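Local coordinates for periplasmic His/Glu/Gln/Arg/opine family-binding protein (Silicibacter pomeroyi, PDB 3I6V) that binds lysine between its two lobes and probably serves as the periplasmic solute-binding component of an amino-acid or opine ABC transporter, at residues Asp52-Ile57 with Ala111-Ile116; Met9-Ala14 with Ile68-Ser73. All coordinates share one frame; numbering follows the deposited sequence.

Contact 1: Asp52-Ile57 with Ala111-Ile116; sequences DWDSII and AQTATI. With LYS (lysine), chain B.
W53 and Q112 both hold CG anti to the backbone N (chi1 -179° and -178°), and with Q112 extended beyond CG its amide reaches the pyrrole end of the indole. There the amide and ring planes lie 35° apart, with Q112 NE2 3.5 Å from W53 CG. At the ring edge, W53 NE1 donates a hydrogen bond to A114 O (3.0 Å); the oxygen lies near the indole plane, but the N-H meets the carbonyl from above its plane. The A114 methyl and T115 CG2 pack near this nitrogen. One face of the indole carries the aliphatic chain of the bound lysine, CE lying 3.7 Å from W53 CZ3, while I56 CG2 covers the opposite face. With an alanine in place of W53, A114 O would probably lose this donor and the lysine methylenes their aromatic floor. Q112 OE1 accepts from the ligand NZ at 2.7 Å, and I116 N, at the start of helix 116-123, binds OXT at 2.8 Å. T115, the N-cap of that helix, uses OG1 to bridge Q112 O and A118 N. The ligand thus meets aromatic carbon at its methylenes, an amide oxygen at its ammonium, and a helix N-terminus that probably favours its carboxylate.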
loop_
_atom_site.group_PDB
_atom_site.type_symbol
_atom_site.label_atom_id
_atom_site.label_comp_id
_atom_site.label_asym_id
_atom_site.label_seq_id
_atom_site.Cartn_x
_atom_site.Cartn_y
_atom_site.Cartn_z
ATOM N N ASP A 52 -12.650 0.451 -3.634
ATOM C CA ASP A 52 -12.350 -0.045 -2.292
ATOM C C ASP A 52 -11.326 -1.201 -2.414
ATOM O O ASP A 52 -11.307 -1.954 -3.412
ATOM C CB ASP A 52 -13.614 -0.577 -1.565
ATOM C CG ASP A 52 -14.664 0.536 -1.265
ATOM O OD1 ASP A 52 -15.827 0.181 -1.031
ATOM O OD2 ASP A 52 -14.338 1.739 -1.274
ATOM N N TRP A 53 -10.516 -1.326 -1.374
ATOM C CA TRP A 53 -9.476 -2.350 -1.302
ATOM C C TRP A 53 -10.023 -3.768 -1.439
ATOM O O TRP A 53 -9.481 -4.555 -2.216
ATOM C CB TRP A 53 -8.668 -2.193 -0.013
ATOM C CG TRP A 53 -7.569 -3.219 0.085
ATOM C CD1 TRP A 53 -7.622 -4.402 0.765
ATOM C CD2 TRP A 53 -6.302 -3.191 -0.589
ATOM N NE1 TRP A 53 -6.445 -5.098 0.595
ATOM C CE2 TRP A 53 -5.616 -4.373 -0.228
ATOM C CE3 TRP A 53 -5.660 -2.253 -1.432
ATOM C CZ2 TRP A 53 -4.319 -4.658 -0.682
ATOM C CZ3 TRP A 53 -4.365 -2.529 -1.885
ATOM C CH2 TRP A 53 -3.706 -3.718 -1.503
ATOM N N ASP A 54 -11.119 -4.079 -0.733
ATOM C CA ASP A 54 -11.711 -5.435 -0.733
ATOM C C ASP A 54 -11.977 -5.978 -2.131
ATOM O O ASP A 54 -11.804 -7.181 -2.397
ATOM C CB ASP A 54 -13.037 -5.471 0.053
ATOM C CG ASP A 54 -12.848 -5.175 1.545
ATOM O OD1 ASP A 54 -11.684 -5.026 1.977
ATOM O OD2 ASP A 54 -13.867 -5.070 2.300
ATOM N N SER A 55 -12.358 -5.101 -3.043
ATOM C CA SER A 55 -12.732 -5.568 -4.364
ATOM C C SER A 55 -11.768 -5.039 -5.461
ATOM O O SER A 55 -12.094 -5.124 -6.629
ATOM C CB SER A 55 -14.189 -5.110 -4.652
ATOM O OG SER A 55 -14.255 -3.679 -4.619
ATOM N N ILE A 56 -10.597 -4.502 -5.093
ATOM C CA ILE A 56 -9.730 -3.835 -6.080
ATOM C C ILE A 56 -9.154 -4.823 -7.113
ATOM O O ILE A 56 -8.972 -4.468 -8.287
ATOM C CB ILE A 56 -8.627 -2.960 -5.401
ATOM C CG1 ILE A 56 -8.121 -1.886 -6.358
ATOM C CG2 ILE A 56 -7.495 -3.848 -4.745
ATOM C CD1 ILE A 56 -7.455 -0.687 -5.625
ATOM N N ILE A 57 -8.902 -6.060 -6.692
ATOM C CA ILE A 57 -8.437 -7.070 -7.630
ATOM C C ILE A 57 -9.584 -7.563 -8.541
ATOM O O ILE A 57 -9.437 -7.508 -9.750
ATOM C CB ILE A 57 -7.645 -8.211 -6.957
ATOM C CG1 ILE A 57 -6.268 -7.695 -6.491
ATOM C CG2 ILE A 57 -7.458 -9.393 -7.943
ATOM C CD1 ILE A 57 -5.360 -8.805 -5.820
ATOM N N ALA A 111 -6.116 -5.984 11.462
ATOM C CA ALA A 111 -5.383 -5.840 10.189
ATOM C C ALA A 111 -6.410 -5.575 9.116
ATOM O O ALA A 111 -7.567 -6.034 9.199
ATOM C CB ALA A 111 -4.582 -7.119 9.845
ATOM N N GLN A 112 -5.997 -4.858 8.091
ATOM C CA GLN A 112 -6.859 -4.690 6.927
ATOM C C GLN A 112 -7.113 -6.001 6.192
ATOM O O GLN A 112 -6.186 -6.810 5.971
ATOM C CB GLN A 112 -6.294 -3.627 5.976
ATOM C CG GLN A 112 -7.205 -3.375 4.740
ATOM C CD GLN A 112 -6.779 -2.174 3.915
ATOM O OE1 GLN A 112 -5.628 -1.787 3.921
ATOM N NE2 GLN A 112 -7.724 -1.570 3.221
ATOM N N THR A 113 -8.364 -6.194 5.770
ATOM C CA THR A 113 -8.753 -7.366 5.000
ATOM C C THR A 113 -7.931 -7.503 3.716
ATOM O O THR A 113 -7.532 -6.506 3.143
ATOM C CB THR A 113 -10.254 -7.292 4.572
ATOM O OG1 THR A 113 -11.055 -7.048 5.735
ATOM C CG2 THR A 113 -10.688 -8.580 4.031
ATOM N N ALA A 114 -7.704 -8.735 3.278
ATOM C CA ALA A 114 -7.010 -8.999 2.003
ATOM C C ALA A 114 -5.611 -8.381 1.914
ATOM O O ALA A 114 -5.241 -7.862 0.860
ATOM C CB ALA A 114 -7.894 -8.542 0.761
ATOM N N THR A 115 -4.847 -8.422 3.009
ATOM C CA THR A 115 -3.470 -7.916 2.977
ATOM C C THR A 115 -2.484 -8.993 3.455
ATOM O O THR A 115 -2.876 -9.984 4.091
ATOM C CB THR A 115 -3.268 -6.676 3.897
ATOM O OG1 THR A 115 -3.596 -7.017 5.234
ATOM C CG2 THR A 115 -4.113 -5.444 3.408
ATOM N N ILE A 116 -1.203 -8.767 3.192
ATOM C CA ILE A 116 -0.186 -9.711 3.663
ATOM C C ILE A 116 -0.147 -9.665 5.180
ATOM O O ILE A 116 0.154 -10.675 5.830
ATOM C CB ILE A 116 1.183 -9.433 3.029
ATOM C CG1 ILE A 116 1.690 -8.031 3.395
ATOM C CG2 ILE A 116 1.072 -9.584 1.499
ATOM C CD1 ILE A 116 2.934 -7.585 2.652
HETATM N N LYS B . 1.414 -3.837 1.125
HETATM C CA LYS B . 0.401 -4.619 1.907
HETATM C C LYS B . -0.307 -5.625 1.027
HETATM O O LYS B . -0.111 -5.588 -0.195
HETATM C CB LYS B . -0.632 -3.667 2.561
HETATM C CG LYS B . -1.545 -2.930 1.581
HETATM C CD LYS B . -2.484 -1.947 2.362
HETATM C CE LYS B . -3.515 -1.209 1.431
HETATM N NZ LYS B . -4.330 -0.176 2.252
HETATM O OXT LYS B . -1.101 -6.474 1.524
#

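Contact 2: Met9-Ala14 with Ile68-Ser73. With LYS (lysine), chain B.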
loop_
_atom_site.group_PDB
_atom_site.type_symbol
_atom_site.label_atom_id
_atom_site.label_comp_id
_atom_site.label_asym_id
_atom_site.label_seq_id
_atom_site.Cartn_x
_atom_site.Cartn_y
_atom_site.Cartn_z
ATOM N N MET A 9 -6.332 4.270 -14.188
ATOM C CA MET A 9 -5.465 3.930 -13.060
ATOM C C MET A 9 -6.330 3.740 -11.817
ATOM O O MET A 9 -6.962 4.701 -11.357
ATOM C CB MET A 9 -4.408 5.032 -12.844
ATOM C CG MET A 9 -3.581 5.331 -14.124
ATOM S SD MET A 9 -2.222 4.173 -14.520
ATOM C CE MET A 9 -1.084 4.634 -13.283
ATOM N N GLY A 10 -6.392 2.511 -11.303
ATOM C CA GLY A 10 -7.192 2.198 -10.119
ATOM C C GLY A 10 -6.387 2.309 -8.820
ATOM O O GLY A 10 -5.272 1.775 -8.715
ATOM N N THR A 11 -6.962 2.983 -7.819
ATOM C CA THR A 11 -6.355 3.118 -6.518
ATOM C C THR A 11 -7.426 3.076 -5.432
ATOM O O THR A 11 -8.647 3.187 -5.732
ATOM C CB THR A 11 -5.443 4.374 -6.416
ATOM O OG1 THR A 11 -4.596 4.250 -5.263
ATOM C CG2 THR A 11 -6.245 5.702 -6.346
ATOM N N GLU A 12 -6.971 2.886 -4.185
ATOM C CA GLU A 12 -7.870 2.765 -3.052
ATOM C C GLU A 12 -8.397 4.153 -2.601
ATOM O O GLU A 12 -9.541 4.265 -2.212
ATOM C CB GLU A 12 -7.156 2.096 -1.877
ATOM C CG GLU A 12 -8.051 1.763 -0.701
ATOM C CD GLU A 12 -7.302 1.107 0.490
ATOM O OE1 GLU A 12 -6.045 1.050 0.504
ATOM O OE2 GLU A 12 -7.987 0.666 1.429
ATOM N N GLY A 13 -7.534 5.163 -2.602
ATOM C CA GLY A 13 -7.939 6.508 -2.169
ATOM C C GLY A 13 -8.139 6.624 -0.661
ATOM O O GLY A 13 -8.861 7.511 -0.184
ATOM N N ALA A 14 -7.484 5.754 0.100
ATOM C CA ALA A 14 -7.659 5.732 1.548
ATOM C C ALA A 14 -6.423 5.238 2.272
ATOM O O ALA A 14 -6.515 4.653 3.344
ATOM C CB ALA A 14 -8.913 4.892 1.928
ATOM N N ILE A 68 -3.705 -1.472 -11.020
ATOM C CA ILE A 68 -3.808 -1.200 -9.582
ATOM C C ILE A 68 -2.514 -0.535 -9.147
ATOM O O ILE A 68 -1.449 -1.106 -9.352
ATOM C CB ILE A 68 -4.044 -2.487 -8.773
ATOM C CG1 ILE A 68 -5.404 -3.089 -9.137
ATOM C CG2 ILE A 68 -3.964 -2.212 -7.253
ATOM C CD1 ILE A 68 -5.607 -4.498 -8.533
ATOM N N ILE A 69 -2.598 0.688 -8.616
ATOM C CA ILE A 69 -1.437 1.350 -8.056
ATOM C C ILE A 69 -1.915 1.864 -6.685
ATOM O O ILE A 69 -2.557 2.920 -6.582
ATOM C CB ILE A 69 -0.875 2.445 -9.005
ATOM C CG1 ILE A 69 0.403 3.085 -8.442
ATOM C CG2 ILE A 69 -1.974 3.495 -9.406
ATOM C CD1 ILE A 69 1.062 4.107 -9.438
ATOM N N ALA A 70 -1.687 1.056 -5.652
ATOM C CA ALA A 70 -2.445 1.178 -4.401
ATOM C C ALA A 70 -1.680 0.525 -3.257
ATOM O O ALA A 70 -2.259 -0.217 -2.456
ATOM C CB ALA A 70 -3.862 0.510 -4.560
ATOM N N GLY A 71 -0.378 0.788 -3.191
ATOM C CA GLY A 71 0.496 0.222 -2.140
ATOM C C GLY A 71 0.438 -1.300 -2.017
ATOM O O GLY A 71 0.607 -1.832 -0.926
ATOM N N MET A 72 0.216 -1.992 -3.137
ATOM C CA MET A 72 -0.029 -3.458 -3.139
ATOM C C MET A 72 1.318 -4.182 -3.269
ATOM O O MET A 72 2.004 -3.985 -4.266
ATOM C CB MET A 72 -0.917 -3.865 -4.328
ATOM C CG MET A 72 -1.329 -5.408 -4.371
ATOM S SD MET A 72 -2.500 -5.840 -5.671
ATOM C CE MET A 72 -3.999 -5.400 -4.828
ATOM N N SER A 73 1.667 -4.998 -2.276
ATOM C CA SER A 73 2.863 -5.818 -2.335
ATOM C C SER A 73 2.760 -6.891 -3.398
ATOM O O SER A 73 1.696 -7.519 -3.583
ATOM C CB SER A 73 3.096 -6.507 -0.989
ATOM O OG SER A 73 3.448 -5.529 -0.003
HETATM N N LYS B . 1.414 -3.837 1.125
HETATM C CA LYS B . 0.401 -4.619 1.907
HETATM C C LYS B . -0.307 -5.625 1.027
HETATM O O LYS B . -0.111 -5.588 -0.195
HETATM C CB LYS B . -0.632 -3.667 2.561
HETATM C CG LYS B . -1.545 -2.930 1.581
HETATM C CD LYS B . -2.484 -1.947 2.362
HETATM C CE LYS B . -3.515 -1.209 1.431
HETATM N NZ LYS B . -4.330 -0.176 2.252
HETATM O OXT LYS B . -1.101 -6.474 1.524
HETATM O O HOH W 1 -3.980 1.465 -1.178
#
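The lysine pocket takes part of its wall from the place where the parallel strands 7-11 and 67-68 end and the chain runs on into the loops that hold E12 and G71-S73. G10 and I68 form a parallel bridge, and I69 N donates to G10 O at 2.9 Å, almost straight at 170°. The same oxygen also receives a CA-H contact from I68. One residue further on, T11 continues the pairing with its side chain: OG1, anti to the backbone N (chi1 -164°), donates to I69 O at 2.8 Å. The bent chain of M9 carries CE to 4.1 Å from I69 CG2, while the methyl of A70 packs against T11 OG1 and E12 N, a buried nitrogen for which the model holds no partner.

Beyond the strand ends both segments turn to the ligand. E12 reaches out in an extended chain, and E12 OE1 accepts a hydrogen bond from the ligand NZ at 2.7 Å. A water donates to that same OE1 and, weakly, to A70 O, tying the carboxylate to the other loop. At the far end of the ligand, its N donates to G71 O and to S73 OG (2.9 Å), and S73 N binds the carboxylate oxygen O at 2.8 Å.

Strand 7-11 is the middle of a three-stranded parallel sheet, between 46-50 and 67-68. Helix 30-42 packs on M9, T11 and I69, with E31 of that helix bonding G71 N, whereas helix 56-61 lies against I68 and M72.

Contact 2 is buried at the end of the three-stranded parallel sheet, whereas contact 1 is partly buried and spans the cleft, joining the loop before helix 56-61 to the end of strand 108-112. Contact 2 rests on one backbone bond and one from a threonine hydroxyl; an indole and an amide carry much of contact 1. Their centres are about 10 Å apart, and their segments alternate along the chain. E12 OE2 and Q112 NE2, 2.9 Å apart in a probable hydrogen bond, couple the two groups that share the ligand ammonium, and W53 packs on A70 and E12. Each contact also supplies a backbone N-H to the ligand carboxylate, so the two hold one lysine, with R78 adding a further bond.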